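Local coordinates for endo-b-1,4-glucanase (Nasutitermes takasagoensis, PDB 1KSC), which probably cleaves internal beta-1,4-glucosidic linkages in cellulose, lichenin and cereal beta-glucans as a calcium-binding member of glycosyl hydrolase family 9, at residues 214-219 with 233-238; 207-212 with 252-257; 361-366 with 381-386. All blocks are in the same frame, centred on the assembly; numbering follows the deposited sequence.

In the fold
Contacts 1 and 2 share one calcium ion, and contact 3 lies on the opposite side of the chain's centre. Contact 2 joins the loops that lead into helices 212-226 and 257-268. Contact 1 falls between those loops in the sequence and pairs helices 212-226 and 229-242. The centres of contacts 1 and 2 are about 14 Å apart, and E214 and K256 form a salt bridge between them. Contact 3 follows later in the chain, its centre about 43 Å from that of contact 1 and 33 Å from that of contact 2. The calcium ties both loops to the start of helix 212-226, which packs on helix 229-242. Contact 3 joins two segments near D403, a predicted active-site residue.

Contact 1 of 3, residues 214-219 with 233-238; sequences ELVWAA and NTAESL. With CA (calcium ion), chain B.
V216 holds CG1 anti to its backbone N (chi1 -175°), which sets CG1 against A235 and the other branch, CG2, against L238. CG1 lies 3.4 Å from the carbonyl O of A235, so this methyl rests on helix backbone. CG2 meets L238 CB at 3.8 Å. V216 and L238 run alongside each other, pointing opposite ways. L238 also sends its CD1 branch to L215 CB, 4.0 Å away. A turn further along, A219 CB touches A235 CB at 3.7 Å. Small side chains here let the backbones come close, and the CA atoms of V216 and A235 are 4.8 Å apart. The two helices, 212-226 and 229-242, are consecutive and form an antiparallel helical hairpin, as expected in the (alpha/alpha)6 barrel of family 9. Their segment axes approach to 8.2 Å at 156°. An alanine here in place of V216 removes both methyls and would probably leave a gap beside the A235 carbonyl and L238 CB. V216 also packs on V260 of helix 257-268. E214, on helix 212-226, points to the calcium ion instead. Its chain bends at chi2 (74°), and both carboxylate oxygens grip the metal, OE1 at 2.5 Å and OE2 at 2.4 Å. D210, D213 and D254 also bind this ion, and K256 NZ bonds to OE2.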
ATOM      1  N   GLU A 214     -12.836  -1.318  -8.013  1.00 13.42           N
ATOM      2  CA  GLU A 214     -11.560  -1.077  -8.688  1.00 13.77           C
ATOM      3  C   GLU A 214     -11.774  -0.538 -10.099  1.00 13.89           C
ATOM      4  O   GLU A 214     -10.962   0.238 -10.603  1.00 13.56           O
ATOM      5  CB  GLU A 214     -10.716  -2.355  -8.777  1.00 12.68           C
ATOM      6  CG  GLU A 214      -9.951  -2.729  -7.506  1.00 13.18           C
ATOM      7  CD  GLU A 214     -10.847  -3.288  -6.418  1.00 16.75           C
ATOM      8  OE1 GLU A 214     -11.944  -3.780  -6.749  1.00 15.82           O
ATOM      9  OE2 GLU A 214     -10.448  -3.256  -5.233  1.00 15.32           O
ATOM     10  N   LEU A 215     -12.855  -0.958 -10.750  1.00 13.30           N
ATOM     11  CA  LEU A 215     -13.123  -0.476 -12.102  1.00 14.89           C
ATOM     12  C   LEU A 215     -13.405   1.023 -12.080  1.00 14.42           C
ATOM     13  O   LEU A 215     -12.921   1.767 -12.934  1.00 14.27           O
ATOM     14  CB  LEU A 215     -14.302  -1.234 -12.728  1.00 13.92           C
ATOM     15  CG  LEU A 215     -14.044  -2.698 -13.118  1.00 14.63           C
ATOM     16  CD1 LEU A 215     -15.326  -3.324 -13.643  1.00 13.68           C
ATOM     17  CD2 LEU A 215     -12.946  -2.773 -14.175  1.00 17.14           C
ATOM     18  N   VAL A 216     -14.178   1.472 -11.095  1.00 13.81           N
ATOM     19  CA  VAL A 216     -14.490   2.893 -10.981  1.00 14.13           C
ATOM     20  C   VAL A 216     -13.224   3.653 -10.576  1.00 12.73           C
ATOM     21  O   VAL A 216     -12.938   4.731 -11.099  1.00 14.05           O
ATOM     22  CB  VAL A 216     -15.588   3.142  -9.923  1.00 15.15           C
ATOM     23  CG1 VAL A 216     -15.975   4.606  -9.916  1.00 14.80           C
ATOM     24  CG2 VAL A 216     -16.807   2.265 -10.214  1.00 16.62           C
ATOM     25  N   TRP A 217     -12.479   3.072  -9.638  1.00 12.87           N
ATOM     26  CA  TRP A 217     -11.225   3.633  -9.123  1.00 14.01           C
ATOM     27  C   TRP A 217     -10.261   3.859 -10.288  1.00 13.14           C
ATOM     28  O   TRP A 217      -9.688   4.940 -10.438  1.00 12.32           O
ATOM     29  CB  TRP A 217     -10.645   2.634  -8.107  1.00 12.52           C
ATOM     30  CG  TRP A 217      -9.324   2.954  -7.422  1.00 12.25           C
ATOM     31  CD1 TRP A 217      -8.211   2.157  -7.407  1.00 12.30           C
ATOM     32  CD2 TRP A 217      -9.043   4.040  -6.521  1.00 13.57           C
ATOM     33  NE1 TRP A 217      -7.265   2.667  -6.548  1.00 12.41           N
ATOM     34  CE2 TRP A 217      -7.748   3.821  -5.992  1.00 13.11           C
ATOM     35  CE3 TRP A 217      -9.760   5.170  -6.106  1.00 14.74           C
ATOM     36  CZ2 TRP A 217      -7.156   4.690  -5.067  1.00 14.02           C
ATOM     37  CZ3 TRP A 217      -9.171   6.036  -5.184  1.00 14.21           C
ATOM     38  CH2 TRP A 217      -7.881   5.789  -4.676  1.00 13.82           C
ATOM     39  N   ALA A 218     -10.100   2.835 -11.121  1.00 13.90           N
ATOM     40  CA  ALA A 218      -9.199   2.911 -12.269  1.00 13.57           C
ATOM     41  C   ALA A 218      -9.629   3.954 -13.298  1.00 12.97           C
ATOM     42  O   ALA A 218      -8.799   4.731 -13.793  1.00 12.41           O
ATOM     43  CB  ALA A 218      -9.085   1.539 -12.932  1.00 14.04           C
ATOM     44  N   ALA A 219     -10.917   3.972 -13.629  1.00 12.79           N
ATOM     45  CA  ALA A 219     -11.420   4.934 -14.604  1.00 13.76           C
ATOM     46  C   ALA A 219     -11.214   6.355 -14.095  1.00 13.85           C
ATOM     47  O   ALA A 219     -10.811   7.243 -14.851  1.00 14.81           O
ATOM     48  CB  ALA A 219     -12.900   4.683 -14.888  1.00 13.99           C
ATOM     49  N   ASN A 233     -16.774   9.750 -17.786  1.00 21.00           N
ATOM     50  CA  ASN A 233     -18.108   9.241 -18.078  1.00 20.77           C
ATOM     51  C   ASN A 233     -18.220   7.784 -17.647  1.00 19.87           C
ATOM     52  O   ASN A 233     -19.209   7.379 -17.036  1.00 19.59           O
ATOM     53  CB  ASN A 233     -18.401   9.368 -19.577  1.00 22.44           C
ATOM     54  CG  ASN A 233     -18.510  10.816 -20.031  1.00 25.41           C
ATOM     55  OD1 ASN A 233     -18.528  11.102 -21.229  1.00 27.69           O
ATOM     56  ND2 ASN A 233     -18.592  11.734 -19.074  1.00 25.42           N
ATOM     57  N   THR A 234     -17.196   6.997 -17.965  1.00 19.52           N
ATOM     58  CA  THR A 234     -17.183   5.590 -17.596  1.00 18.66           C
ATOM     59  C   THR A 234     -17.149   5.446 -16.075  1.00 17.55           C
ATOM     60  O   THR A 234     -17.892   4.648 -15.501  1.00 17.81           O
ATOM     61  CB  THR A 234     -15.962   4.870 -18.209  1.00 18.49           C
ATOM     62  OG1 THR A 234     -16.114   4.809 -19.634  1.00 19.28           O
ATOM     63  CG2 THR A 234     -15.832   3.459 -17.653  1.00 19.61           C
ATOM     64  N   ALA A 235     -16.292   6.226 -15.424  1.00 17.32           N
ATOM     65  CA  ALA A 235     -16.179   6.176 -13.971  1.00 18.08           C
ATOM     66  C   ALA A 235     -17.524   6.439 -13.302  1.00 17.60           C
ATOM     67  O   ALA A 235     -17.962   5.669 -12.445  1.00 18.50           O
ATOM     68  CB  ALA A 235     -15.153   7.194 -13.489  1.00 16.06           C
ATOM     69  N   GLU A 236     -18.178   7.524 -13.699  1.00 18.34           N
ATOM     70  CA  GLU A 236     -19.464   7.889 -13.118  1.00 18.87           C
ATOM     71  C   GLU A 236     -20.585   6.942 -13.518  1.00 19.34           C
ATOM     72  O   GLU A 236     -21.496   6.685 -12.734  1.00 20.12           O
ATOM     73  CB  GLU A 236     -19.820   9.327 -13.503  1.00 19.46           C
ATOM     74  CG  GLU A 236     -18.848  10.348 -12.936  1.00 20.53           C
ATOM     75  CD  GLU A 236     -19.399  11.757 -12.954  1.00 21.99           C
ATOM     76  OE1 GLU A 236     -19.512  12.344 -14.048  1.00 22.19           O
ATOM     77  OE2 GLU A 236     -19.728  12.273 -11.867  1.00 21.76           O
ATOM     78  N   SER A 237     -20.515   6.419 -14.735  1.00 19.71           N
ATOM     79  CA  SER A 237     -21.530   5.490 -15.213  1.00 21.21           C
ATOM     80  C   SER A 237     -21.481   4.212 -14.378  1.00 20.77           C
ATOM     81  O   SER A 237     -22.513   3.706 -13.933  1.00 20.01           O
ATOM     82  CB  SER A 237     -21.288   5.163 -16.689  1.00 22.23           C
ATOM     83  OG  SER A 237     -22.278   4.283 -17.190  1.00 27.53           O
ATOM     84  N   LEU A 238     -20.273   3.697 -14.163  1.00 20.10           N
ATOM     85  CA  LEU A 238     -20.093   2.482 -13.381  1.00 20.26           C
ATOM     86  C   LEU A 238     -20.423   2.735 -11.913  1.00 19.19           C
ATOM     87  O   LEU A 238     -21.001   1.881 -11.243  1.00 18.85           O
ATOM     88  CB  LEU A 238     -18.655   1.970 -13.514  1.00 21.48           C
ATOM     89  CG  LEU A 238     -18.203   1.523 -14.908  1.00 22.97           C
ATOM     90  CD1 LEU A 238     -16.764   1.026 -14.837  1.00 23.33           C
ATOM     91  CD2 LEU A 238     -19.121   0.423 -15.425  1.00 23.99           C
TER
HETATM   92 CA    CA B 500     -12.526  -4.246  -4.413  1.00 18.37          CA
HETATM   93  O   HOH W   1     -11.334  -6.328  -4.000  1.00 22.75           O
HETATM   94  O   HOH W   2     -14.053  -4.764  -2.569  1.00 26.18           O

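Contact 2 of 3, residues 207-212 with 252-257; sequences ASADYR and NWDSKV. With CA (calcium ion), chain B.
S208 and D254 bring two irregular loops together, with their CA atoms 6.1 Å apart. Both backbones turn a carbonyl toward the calcium ion: D210 O binds it at 2.3 Å and D254 O at 2.4 Å. The backbone N of A209 donates to D254 OD2 over 3.1 Å. That bond is nearly straight (165°) and uses the syn lone pair. CG of D254 stands anti to the backbone N (chi1 -164°), which carries the carboxylate across to the other loop. Together the loops form an eight-coordinate calcium site, completed by two waters and by both carboxylate oxygens of D213 and of E214. Water 1 is a ligand that also donates to S208 OG and D254 OD2, so the S208 hydroxyl and D254 carboxylate probably orient this ligand; S208 OG also bonds D150. Water 3 links D254 OD1 to A207 O. The W253 ring brings its CH2 edge to within 3.3 Å of A207 O, while D254 CB lies over one face of the ring. N252 OD1 accepts from D254 N, an Asx turn, and from S255 N. R212 grips the D210 carboxylate side-on, NH2 to OD1 at 2.7 Å and NE to OD2.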
ATOM      1  N   ALA A 207      -7.688 -12.456  -0.949  1.00 15.68           N
ATOM      2  CA  ALA A 207      -8.883 -12.706  -1.742  1.00 15.87           C
ATOM      3  C   ALA A 207      -9.603 -11.396  -2.007  1.00 16.99           C
ATOM      4  O   ALA A 207      -9.684 -10.533  -1.135  1.00 17.63           O
ATOM      5  CB  ALA A 207      -9.807 -13.667  -1.008  1.00 16.91           C
ATOM      6  N   SER A 208     -10.125 -11.242  -3.217  1.00 17.48           N
ATOM      7  CA  SER A 208     -10.847 -10.023  -3.552  1.00 19.06           C
ATOM      8  C   SER A 208     -12.313 -10.195  -3.185  1.00 19.08           C
ATOM      9  O   SER A 208     -12.905 -11.233  -3.465  1.00 22.05           O
ATOM     10  CB  SER A 208     -10.728  -9.724  -5.043  1.00 18.37           C
ATOM     11  OG  SER A 208     -11.538  -8.616  -5.385  1.00 18.72           O
ATOM     12  N   ALA A 209     -12.893  -9.181  -2.555  1.00 20.46           N
ATOM     13  CA  ALA A 209     -14.298  -9.237  -2.159  1.00 21.20           C
ATOM     14  C   ALA A 209     -15.203  -8.833  -3.317  1.00 21.64           C
ATOM     15  O   ALA A 209     -16.288  -9.387  -3.492  1.00 21.98           O
ATOM     16  CB  ALA A 209     -14.543  -8.321  -0.964  1.00 21.63           C
ATOM     17  N   ASP A 210     -14.750  -7.863  -4.106  1.00 20.07           N
ATOM     18  CA  ASP A 210     -15.518  -7.364  -5.243  1.00 19.37           C
ATOM     19  C   ASP A 210     -14.560  -6.574  -6.135  1.00 18.90           C
ATOM     20  O   ASP A 210     -13.672  -5.884  -5.635  1.00 18.92           O
ATOM     21  CB  ASP A 210     -16.642  -6.461  -4.726  1.00 19.55           C
ATOM     22  CG  ASP A 210     -17.802  -6.344  -5.696  1.00 21.51           C
ATOM     23  OD1 ASP A 210     -18.961  -6.396  -5.232  1.00 23.19           O
ATOM     24  OD2 ASP A 210     -17.567  -6.190  -6.910  1.00 21.76           O
ATOM     25  N   TYR A 211     -14.727  -6.679  -7.450  1.00 17.42           N
ATOM     26  CA  TYR A 211     -13.851  -5.964  -8.378  1.00 17.24           C
ATOM     27  C   TYR A 211     -14.491  -4.697  -8.934  1.00 16.58           C
ATOM     28  O   TYR A 211     -13.827  -3.885  -9.571  1.00 15.71           O
ATOM     29  CB  TYR A 211     -13.447  -6.877  -9.545  1.00 16.91           C
ATOM     30  CG  TYR A 211     -14.609  -7.385 -10.379  1.00 18.53           C
ATOM     31  CD1 TYR A 211     -15.328  -6.529 -11.219  1.00 18.90           C
ATOM     32  CD2 TYR A 211     -15.002  -8.722 -10.315  1.00 20.40           C
ATOM     33  CE1 TYR A 211     -16.409  -6.993 -11.973  1.00 20.68           C
ATOM     34  CE2 TYR A 211     -16.078  -9.195 -11.062  1.00 22.16           C
ATOM     35  CZ  TYR A 211     -16.776  -8.327 -11.886  1.00 21.99           C
ATOM     36  OH  TYR A 211     -17.847  -8.795 -12.613  1.00 25.31           O
ATOM     37  N   ARG A 212     -15.781  -4.519  -8.685  1.00 16.13           N
ATOM     38  CA  ARG A 212     -16.485  -3.356  -9.209  1.00 18.40           C
ATOM     39  C   ARG A 212     -15.926  -2.010  -8.764  1.00 15.96           C
ATOM     40  O   ARG A 212     -15.855  -1.074  -9.563  1.00 17.28           O
ATOM     41  CB  ARG A 212     -17.972  -3.460  -8.870  1.00 18.70           C
ATOM     42  CG  ARG A 212     -18.676  -4.546  -9.666  1.00 22.70           C
ATOM     43  CD  ARG A 212     -20.132  -4.665  -9.268  1.00 24.38           C
ATOM     44  NE  ARG A 212     -20.273  -5.142  -7.899  1.00 27.23           N
ATOM     45  CZ  ARG A 212     -21.419  -5.148  -7.225  1.00 28.84           C
ATOM     46  NH1 ARG A 212     -22.528  -4.698  -7.798  1.00 30.27           N
ATOM     47  NH2 ARG A 212     -21.457  -5.605  -5.981  1.00 28.67           N
ATOM     48  N   ASN A 252      -8.825   0.539   1.709  1.00 14.42           N
ATOM     49  CA  ASN A 252      -7.793  -0.445   2.012  1.00 14.30           C
ATOM     50  C   ASN A 252      -7.536  -1.245   0.741  1.00 13.58           C
ATOM     51  O   ASN A 252      -8.217  -1.036  -0.261  1.00 13.64           O
ATOM     52  CB  ASN A 252      -8.219  -1.354   3.172  1.00 17.14           C
ATOM     53  CG  ASN A 252      -9.540  -2.034   2.926  1.00 18.52           C
ATOM     54  OD1 ASN A 252      -9.671  -2.849   2.016  1.00 18.54           O
ATOM     55  ND2 ASN A 252     -10.535  -1.706   3.746  1.00 21.42           N
ATOM     56  N   TRP A 253      -6.566  -2.155   0.775  1.00 12.83           N
ATOM     57  CA  TRP A 253      -6.225  -2.936  -0.413  1.00 13.27           C
ATOM     58  C   TRP A 253      -7.394  -3.661  -1.079  1.00 14.64           C
ATOM     59  O   TRP A 253      -7.359  -3.922  -2.282  1.00 14.11           O
ATOM     60  CB  TRP A 253      -5.130  -3.960  -0.091  1.00 12.13           C
ATOM     61  CG  TRP A 253      -5.557  -5.026   0.868  1.00 11.49           C
ATOM     62  CD1 TRP A 253      -5.393  -5.023   2.221  1.00 12.57           C
ATOM     63  CD2 TRP A 253      -6.253  -6.241   0.550  1.00 13.14           C
ATOM     64  NE1 TRP A 253      -5.946  -6.156   2.771  1.00 14.43           N
ATOM     65  CE2 TRP A 253      -6.482  -6.921   1.768  1.00 12.45           C
ATOM     66  CE3 TRP A 253      -6.707  -6.817  -0.642  1.00 12.63           C
ATOM     67  CZ2 TRP A 253      -7.149  -8.151   1.828  1.00 13.46           C
ATOM     68  CZ3 TRP A 253      -7.371  -8.042  -0.583  1.00 14.79           C
ATOM     69  CH2 TRP A 253      -7.584  -8.694   0.647  1.00 14.26           C
ATOM     70  N   ASP A 254      -8.422  -3.978  -0.300  1.00 15.81           N
ATOM     71  CA  ASP A 254      -9.582  -4.707  -0.804  1.00 17.84           C
ATOM     72  C   ASP A 254     -10.713  -3.794  -1.281  1.00 16.96           C
ATOM     73  O   ASP A 254     -11.338  -4.057  -2.312  1.00 19.86           O
ATOM     74  CB  ASP A 254     -10.104  -5.635   0.300  1.00 18.13           C
ATOM     75  CG  ASP A 254     -11.041  -6.707  -0.220  1.00 21.45           C
ATOM     76  OD1 ASP A 254     -11.679  -7.381   0.618  1.00 22.99           O
ATOM     77  OD2 ASP A 254     -11.134  -6.894  -1.450  1.00 21.27           O
ATOM     78  N   SER A 255     -10.971  -2.724  -0.535  1.00 17.21           N
ATOM     79  CA  SER A 255     -12.044  -1.794  -0.875  1.00 17.94           C
ATOM     80  C   SER A 255     -11.543  -0.388  -1.191  1.00 17.46           C
ATOM     81  O   SER A 255     -10.791   0.206  -0.417  1.00 17.50           O
ATOM     82  CB  SER A 255     -13.052  -1.726   0.274  1.00 20.10           C
ATOM     83  OG  SER A 255     -14.084  -0.802  -0.014  1.00 23.56           O
ATOM     84  N   LYS A 256     -11.981   0.148  -2.326  1.00 16.94           N
ATOM     85  CA  LYS A 256     -11.564   1.481  -2.747  1.00 17.91           C
ATOM     86  C   LYS A 256     -12.697   2.495  -2.603  1.00 17.43           C
ATOM     87  O   LYS A 256     -12.534   3.668  -2.933  1.00 17.10           O
ATOM     88  CB  LYS A 256     -11.104   1.434  -4.207  1.00 17.51           C
ATOM     89  CG  LYS A 256     -10.196   0.246  -4.527  1.00 16.85           C
ATOM     90  CD  LYS A 256      -8.880   0.332  -3.762  1.00 14.77           C
ATOM     91  CE  LYS A 256      -8.424  -1.032  -3.265  1.00 13.55           C
ATOM     92  NZ  LYS A 256      -8.210  -2.022  -4.356  1.00 12.70           N
ATOM     93  N   VAL A 257     -13.837   2.041  -2.091  1.00 17.15           N
ATOM     94  CA  VAL A 257     -15.019   2.890  -1.936  1.00 17.39           C
ATOM     95  C   VAL A 257     -14.781   4.348  -1.542  1.00 16.05           C
ATOM     96  O   VAL A 257     -15.090   5.264  -2.309  1.00 16.76           O
ATOM     97  CB  VAL A 257     -16.012   2.264  -0.929  1.00 17.75           C
ATOM     98  CG1 VAL A 257     -17.209   3.178  -0.737  1.00 18.87           C
ATOM     99  CG2 VAL A 257     -16.465   0.904  -1.435  1.00 20.10           C
TER
HETATM  100 CA    CA B 500     -12.526  -4.246  -4.413  1.00 18.37          CA
HETATM  101  O   HOH W   3     -11.433  -9.911   0.786  1.00 24.24           O
HETATM  102  O   HOH W   1     -11.334  -6.328  -4.000  1.00 22.75           O
HETATM  103  O   HOH W   2     -14.053  -4.764  -2.569  1.00 26.18           O

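Contact 3 of 3, residues 361-366 with 381-386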
ATOM      1  N   ARG A 361      11.002 -11.681   8.290  1.00  9.58           N
ATOM      2  CA  ARG A 361      12.186 -12.508   8.090  1.00  9.39           C
ATOM      3  C   ARG A 361      13.511 -11.799   7.842  1.00 10.31           C
ATOM      4  O   ARG A 361      14.472 -12.008   8.582  1.00 10.79           O
ATOM      5  CB  ARG A 361      11.941 -13.498   6.948  1.00 10.54           C
ATOM      6  CG  ARG A 361      10.874 -14.531   7.260  1.00  9.88           C
ATOM      7  CD  ARG A 361      10.453 -15.280   6.007  1.00 11.12           C
ATOM      8  NE  ARG A 361       9.495 -16.342   6.298  1.00 13.68           N
ATOM      9  CZ  ARG A 361       8.230 -16.141   6.656  1.00 14.39           C
ATOM     10  NH1 ARG A 361       7.753 -14.908   6.770  1.00 15.19           N
ATOM     11  NH2 ARG A 361       7.439 -17.181   6.900  1.00 15.15           N
ATOM     12  N   SER A 362      13.577 -10.953   6.821  1.00  9.87           N
ATOM     13  CA  SER A 362      14.852 -10.318   6.503  1.00 10.73           C
ATOM     14  C   SER A 362      15.465  -9.494   7.627  1.00 10.60           C
ATOM     15  O   SER A 362      16.682  -9.499   7.809  1.00 11.97           O
ATOM     16  CB  SER A 362      14.748  -9.490   5.211  1.00  9.98           C
ATOM     17  OG  SER A 362      13.980  -8.313   5.370  1.00 10.56           O
ATOM     18  N   SER A 363      14.636  -8.800   8.393  1.00  9.52           N
ATOM     19  CA  SER A 363      15.151  -7.995   9.487  1.00 10.84           C
ATOM     20  C   SER A 363      15.582  -8.839  10.691  1.00 10.76           C
ATOM     21  O   SER A 363      16.357  -8.385  11.530  1.00 11.97           O
ATOM     22  CB  SER A 363      14.097  -6.979   9.923  1.00 10.22           C
ATOM     23  OG  SER A 363      14.625  -6.118  10.909  1.00  9.01           O
ATOM     24  N   SER A 364      15.082 -10.065  10.788  1.00 10.80           N
ATOM     25  CA  SER A 364      15.432 -10.925  11.914  1.00 11.01           C
ATOM     26  C   SER A 364      16.795 -11.577  11.736  1.00 12.22           C
ATOM     27  O   SER A 364      17.401 -12.062  12.694  1.00 13.03           O
ATOM     28  CB  SER A 364      14.398 -12.040  12.064  1.00 10.92           C
ATOM     29  OG  SER A 364      14.592 -13.011  11.046  1.00 11.88           O
ATOM     30  N   CYS A 365      17.274 -11.590  10.501  1.00 12.66           N
ATOM     31  CA  CYS A 365      18.530 -12.243  10.176  1.00 13.86           C
ATOM     32  C   CYS A 365      19.842 -11.536  10.443  1.00 14.41           C
ATOM     33  O   CYS A 365      19.996 -10.351  10.156  1.00 15.49           O
ATOM     34  CB  CYS A 365      18.529 -12.640   8.706  1.00 14.21           C
ATOM     35  SG  CYS A 365      17.308 -13.898   8.244  1.00 14.32           S
ATOM     36  N   PRO A 366      20.820 -12.269  10.996  1.00 14.43           N
ATOM     37  CA  PRO A 366      22.126 -11.672  11.263  1.00 15.22           C
ATOM     38  C   PRO A 366      22.785 -11.626   9.884  1.00 14.87           C
ATOM     39  O   PRO A 366      22.273 -12.213   8.930  1.00 15.31           O
ATOM     40  CB  PRO A 366      22.785 -12.696  12.181  1.00 14.99           C
ATOM     41  CG  PRO A 366      22.245 -13.994  11.648  1.00 16.14           C
ATOM     42  CD  PRO A 366      20.768 -13.661  11.481  1.00 15.61           C
ATOM     43  N   ASP A 381      15.602 -12.959  21.542  1.00 23.87           N
ATOM     44  CA  ASP A 381      16.120 -11.614  21.320  1.00 22.86           C
ATOM     45  C   ASP A 381      15.353 -10.832  20.255  1.00 21.04           C
ATOM     46  O   ASP A 381      14.637 -11.408  19.431  1.00 19.96           O
ATOM     47  CB  ASP A 381      17.592 -11.684  20.905  1.00 26.11           C
ATOM     48  CG  ASP A 381      18.444 -12.448  21.898  1.00 30.31           C
ATOM     49  OD1 ASP A 381      19.665 -12.566  21.660  1.00 33.53           O
ATOM     50  OD2 ASP A 381      17.897 -12.932  22.911  1.00 33.14           O
ATOM     51  N   PRO A 382      15.495  -9.497  20.261  1.00 18.68           N
ATOM     52  CA  PRO A 382      14.802  -8.670  19.271  1.00 18.18           C
ATOM     53  C   PRO A 382      15.391  -8.920  17.884  1.00 16.52           C
ATOM     54  O   PRO A 382      16.501  -9.441  17.763  1.00 16.68           O
ATOM     55  CB  PRO A 382      15.051  -7.247  19.773  1.00 19.54           C
ATOM     56  CG  PRO A 382      16.360  -7.356  20.489  1.00 22.45           C
ATOM     57  CD  PRO A 382      16.221  -8.659  21.234  1.00 19.41           C
ATOM     58  N   ASN A 383      14.642  -8.573  16.841  1.00 14.15           N
ATOM     59  CA  ASN A 383      15.125  -8.758  15.478  1.00 12.42           C
ATOM     60  C   ASN A 383      16.496  -8.106  15.362  1.00 12.14           C
ATOM     61  O   ASN A 383      16.692  -6.979  15.811  1.00 14.10           O
ATOM     62  CB  ASN A 383      14.158  -8.122  14.476  1.00 12.36           C
ATOM     63  CG  ASN A 383      12.923  -8.969  14.237  1.00 13.89           C
ATOM     64  OD1 ASN A 383      12.450  -9.669  15.135  1.00 13.01           O
ATOM     65  ND2 ASN A 383      12.385  -8.901  13.020  1.00 14.59           N
ATOM     66  N   TYR A 384      17.440  -8.828  14.771  1.00 12.19           N
ATOM     67  CA  TYR A 384      18.805  -8.337  14.610  1.00 12.44           C
ATOM     68  C   TYR A 384      18.870  -6.929  14.020  1.00 13.11           C
ATOM     69  O   TYR A 384      19.593  -6.066  14.534  1.00 13.29           O
ATOM     70  CB  TYR A 384      19.598  -9.312  13.741  1.00 13.37           C
ATOM     71  CG  TYR A 384      21.078  -9.023  13.696  1.00 13.65           C
ATOM     72  CD1 TYR A 384      21.595  -8.063  12.829  1.00 13.97           C
ATOM     73  CD2 TYR A 384      21.965  -9.709  14.527  1.00 14.91           C
ATOM     74  CE1 TYR A 384      22.961  -7.795  12.785  1.00 14.63           C
ATOM     75  CE2 TYR A 384      23.334  -9.445  14.493  1.00 15.43           C
ATOM     76  CZ  TYR A 384      23.822  -8.492  13.619  1.00 16.72           C
ATOM     77  OH  TYR A 384      25.177  -8.246  13.571  1.00 17.55           O
ATOM     78  N   HIS A 385      18.126  -6.703  12.940  1.00 12.16           N
ATOM     79  CA  HIS A 385      18.091  -5.396  12.284  1.00 12.84           C
ATOM     80  C   HIS A 385      16.830  -4.634  12.673  1.00 12.41           C
ATOM     81  O   HIS A 385      15.737  -5.200  12.698  1.00 13.80           O
ATOM     82  CB  HIS A 385      18.083  -5.542  10.759  1.00 12.11           C
ATOM     83  CG  HIS A 385      19.238  -6.315  10.207  1.00 14.84           C
ATOM     84  ND1 HIS A 385      20.528  -5.828  10.201  1.00 14.65           N
ATOM     85  CD2 HIS A 385      19.292  -7.536   9.622  1.00 13.96           C
ATOM     86  CE1 HIS A 385      21.326  -6.714   9.634  1.00 14.66           C
ATOM     87  NE2 HIS A 385      20.601  -7.759   9.273  1.00 17.48           N
ATOM     88  N   VAL A 386      16.979  -3.353  12.982  1.00 12.98           N
ATOM     89  CA  VAL A 386      15.825  -2.527  13.308  1.00 12.19           C
ATOM     90  C   VAL A 386      15.112  -2.235  11.985  1.00 12.08           C
ATOM     91  O   VAL A 386      15.729  -1.749  11.037  1.00 12.37           O
ATOM     92  CB  VAL A 386      16.261  -1.198  13.969  1.00 14.38           C
ATOM     93  CG1 VAL A 386      15.082  -0.244  14.063  1.00 12.81           C
ATOM     94  CG2 VAL A 386      16.829  -1.477  15.356  1.00 15.35           C
TER
HETATM   95  O   HOH W   4      16.572 -11.662  15.104  1.00 17.45           O
HETATM   96  O   HOH W   5      21.096  -9.963   7.445  1.00 25.48           O
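The Y384 ring takes P366 on one face and touches H385 with an edge. P366 CA sits over the middle of that face, 3.8 Å from the ring centroid and 13° off the normal, a CH-pi contact. P366 CB adds an apolar touch on Y384 CD2 at 3.9 Å. CD1 of Y384 lies over the centre of one face of the H385 imidazole, so the two neighbouring rings are turned edge to face. At the edge of the imidazole, water 5 lies in the ring plane, 2.9 Å from H385 NE2. With chi1 at -170°, Y384 swings CG opposite its own N, which lays the ring face against P366. The backbones are joined directly by H385 N, which donates to S363 O over 2.8 Å at 161°. Water 4 makes a second link: it donates to S364 O at 2.6 Å and accepts from Y384 N at 3.0 Å. The N383 amide packs along S364, with ND2 3.8 Å from S364 CB. Its polar ends are held elsewhere, OD1 by R405 and ND2 by P358 O. S364 OG bonds back to R361 O, which also accepts from S364 N, and this pair of bonds closes the short helical turn; S364 OG also bonds W127 NE1. C365 is fixed by its disulfide to C372. The N383 side chain is about 7 Å from that of D403, a predicted active-site residue. The contact closes a loop that contains helix 374-377, with the weak helix 361-364 at its start and the long loop before helix 415-430 at its end.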